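Transcriptional regulator, Crp/Fnr family (Eubacterium rectale ATCC 33656, PDB 3DV8) probably regulates transcription as a Crp/Fnr-type dimer that joins a cyclic nucleotide-binding domain to a helix-turn-helix domain likely to bind DNA. Local coordinates at residues L69-D74 and A153-E158. Numbering follows the deposited sequence.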
# COMPACT_ATOMS: atom_id res chain seq x y z
N LEU A 69 -9.92 1.52 1.02
CA LEU A 69 -8.51 1.88 1.01
C LEU A 69 -8.37 3.34 1.46
O LEU A 69 -7.57 3.64 2.35
CB LEU A 69 -7.89 1.65 -0.37
CG LEU A 69 -7.94 0.21 -0.91
CD1 LEU A 69 -7.20 0.15 -2.23
CD2 LEU A 69 -7.35 -0.79 0.06
N TYR A 70 -9.14 4.23 0.85
CA TYR A 70 -9.13 5.65 1.20
C TYR A 70 -10.34 6.33 0.60
O TYR A 70 -11.05 5.74 -0.23
CB TYR A 70 -7.85 6.34 0.67
CG TYR A 70 -7.63 6.15 -0.82
CD1 TYR A 70 -8.20 7.05 -1.74
CD2 TYR A 70 -6.88 5.07 -1.31
CE1 TYR A 70 -8.03 6.87 -3.12
CE2 TYR A 70 -6.69 4.89 -2.69
CZ TYR A 70 -7.28 5.79 -3.59
OH TYR A 70 -7.10 5.62 -4.94
N ARG A 71 -10.57 7.57 1.03
CA ARG A 71 -11.63 8.42 0.51
C ARG A 71 -11.04 9.68 -0.11
O ARG A 71 -10.00 10.18 0.34
CB ARG A 71 -12.61 8.79 1.63
CG ARG A 71 -13.59 7.68 1.99
CD ARG A 71 -14.29 8.02 3.30
NE ARG A 71 -15.59 7.37 3.51
CZ ARG A 71 -16.27 7.39 4.66
NH1 ARG A 71 -15.77 7.94 5.77
NH2 ARG A 71 -17.45 6.81 4.73
N LEU A 72 -11.70 10.16 -1.16
CA LEU A 72 -11.35 11.40 -1.86
C LEU A 72 -12.51 12.38 -1.65
O LEU A 72 -13.68 12.00 -1.81
CB LEU A 72 -11.11 11.12 -3.34
CG LEU A 72 -10.02 10.10 -3.72
CD1 LEU A 72 -10.02 9.93 -5.22
CD2 LEU A 72 -8.63 10.53 -3.24
N PHE A 73 -12.18 13.62 -1.28
CA PHE A 73 -13.16 14.70 -1.00
C PHE A 73 -12.99 15.86 -2.00
O PHE A 73 -12.29 15.69 -3.00
CB PHE A 73 -12.96 15.18 0.45
CG PHE A 73 -13.13 14.10 1.46
CD1 PHE A 73 -14.40 13.73 1.90
CD2 PHE A 73 -12.01 13.43 1.97
CE1 PHE A 73 -14.58 12.72 2.86
CE2 PHE A 73 -12.16 12.41 2.93
CZ PHE A 73 -13.45 12.05 3.38
N ASP A 74 -13.64 17.00 -1.74
CA ASP A 74 -13.53 18.21 -2.59
C ASP A 74 -12.05 18.57 -2.76
O ASP A 74 -11.31 18.52 -1.79
CB ASP A 74 -14.26 19.43 -1.98
CG ASP A 74 -15.77 19.19 -1.76
OD1 ASP A 74 -16.23 18.04 -1.84
OD2 ASP A 74 -16.50 20.17 -1.51
N ALA A 153 -14.61 2.39 16.59
CA ALA A 153 -14.54 3.68 17.30
C ALA A 153 -13.95 4.78 16.41
O ALA A 153 -14.48 5.90 16.33
CB ALA A 153 -13.71 3.55 18.56
N SER A 154 -12.86 4.45 15.72
CA SER A 154 -12.19 5.37 14.80
C SER A 154 -13.07 5.76 13.60
O SER A 154 -13.07 6.93 13.18
CB SER A 154 -10.88 4.75 14.30
OG SER A 154 -10.15 5.67 13.54
N PHE A 155 -13.79 4.78 13.04
CA PHE A 155 -14.68 5.02 11.91
C PHE A 155 -15.87 5.91 12.31
O PHE A 155 -16.21 6.85 11.58
CB PHE A 155 -15.18 3.71 11.29
CG PHE A 155 -16.22 3.92 10.25
CD1 PHE A 155 -15.86 4.22 8.94
CD2 PHE A 155 -17.59 3.88 10.58
CE1 PHE A 155 -16.83 4.47 7.96
CE2 PHE A 155 -18.58 4.13 9.62
CZ PHE A 155 -18.21 4.40 8.29
N LEU A 156 -16.51 5.59 13.44
CA LEU A 156 -17.65 6.39 13.94
C LEU A 156 -17.28 7.87 14.13
O LEU A 156 -18.08 8.74 13.80
CB LEU A 156 -18.24 5.80 15.22
CG LEU A 156 -18.90 4.41 15.14
CD1 LEU A 156 -19.37 3.96 16.53
CD2 LEU A 156 -20.05 4.35 14.12
N LEU A 157 -16.06 8.13 14.61
CA LEU A 157 -15.53 9.51 14.75
C LEU A 157 -15.25 10.17 13.38
O LEU A 157 -15.44 11.38 13.22
CB LEU A 157 -14.27 9.52 15.64
CG LEU A 157 -14.51 9.17 17.11
CD1 LEU A 157 -13.23 8.80 17.81
CD2 LEU A 157 -15.22 10.32 17.85
N GLU A 158 -14.83 9.38 12.38
CA GLU A 158 -14.61 9.92 11.04
C GLU A 158 -15.93 10.30 10.38
O GLU A 158 -16.05 11.43 9.90
CB GLU A 158 -13.87 8.94 10.12
CG GLU A 158 -13.42 9.56 8.76
CD GLU A 158 -12.88 8.54 7.75
OE1 GLU A 158 -12.61 7.38 8.11
OE2 GLU A 158 -12.73 8.92 6.58
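A single arginine, Arg71, takes part in both close pairs of this contact, reaching from the cyclic nucleotide-binding domain to the Crp-like helix-turn-helix domain across backbones that stay far apart. The nearest CA atoms, those of Arg71 and Glu158, are 11.0 Å from each other. Arg71 sits on strand 66-72, an outermost strand of its four-stranded antiparallel sheet, counted within this chain. Its CG stands anti to the carbonyl carbon, and the extended chain from CG to NE spans the gap between the strand and helix 148-163. There NH1 of Arg71 meets OE2 of Glu158 at 3.3 Å in a salt bridge with a weak hydrogen bond. The N-H...O angle is 157°. The carboxylate oxygen lies at the edge of the guanidinium, near its plane, but the two flat groups are turned 78° apart. The pairing is therefore through one oxygen and not the flat two-bond kind. OE2 of Glu158 also lies 3.7 Å from CD of Arg71. Glu158 is extended too, with CG anti to its backbone N. One turn back on the helix, CE1 of Phe155 comes obliquely to NH2 of Arg71 at 4.0 Å, and ring and guanidinium planes are 39° apart. The Phe155 ring also meets His178. Arg71 has a stronger polar partner in Glu98, which forms a salt bridge with NE; Glu159 adds a long, weak ion pair at NH2. Replacing Glu158 by alanine removes the carboxylate; NH1 of Arg71 would probably lose this ionic partner, leaving the guanidinium to Glu98 and the weak pair with Glu159. The nearby carboxylates probably offset the guanidinium charge. A weak, single-oxygen salt bridge and an oblique ring contact suggest a limited polar tie between the two domains.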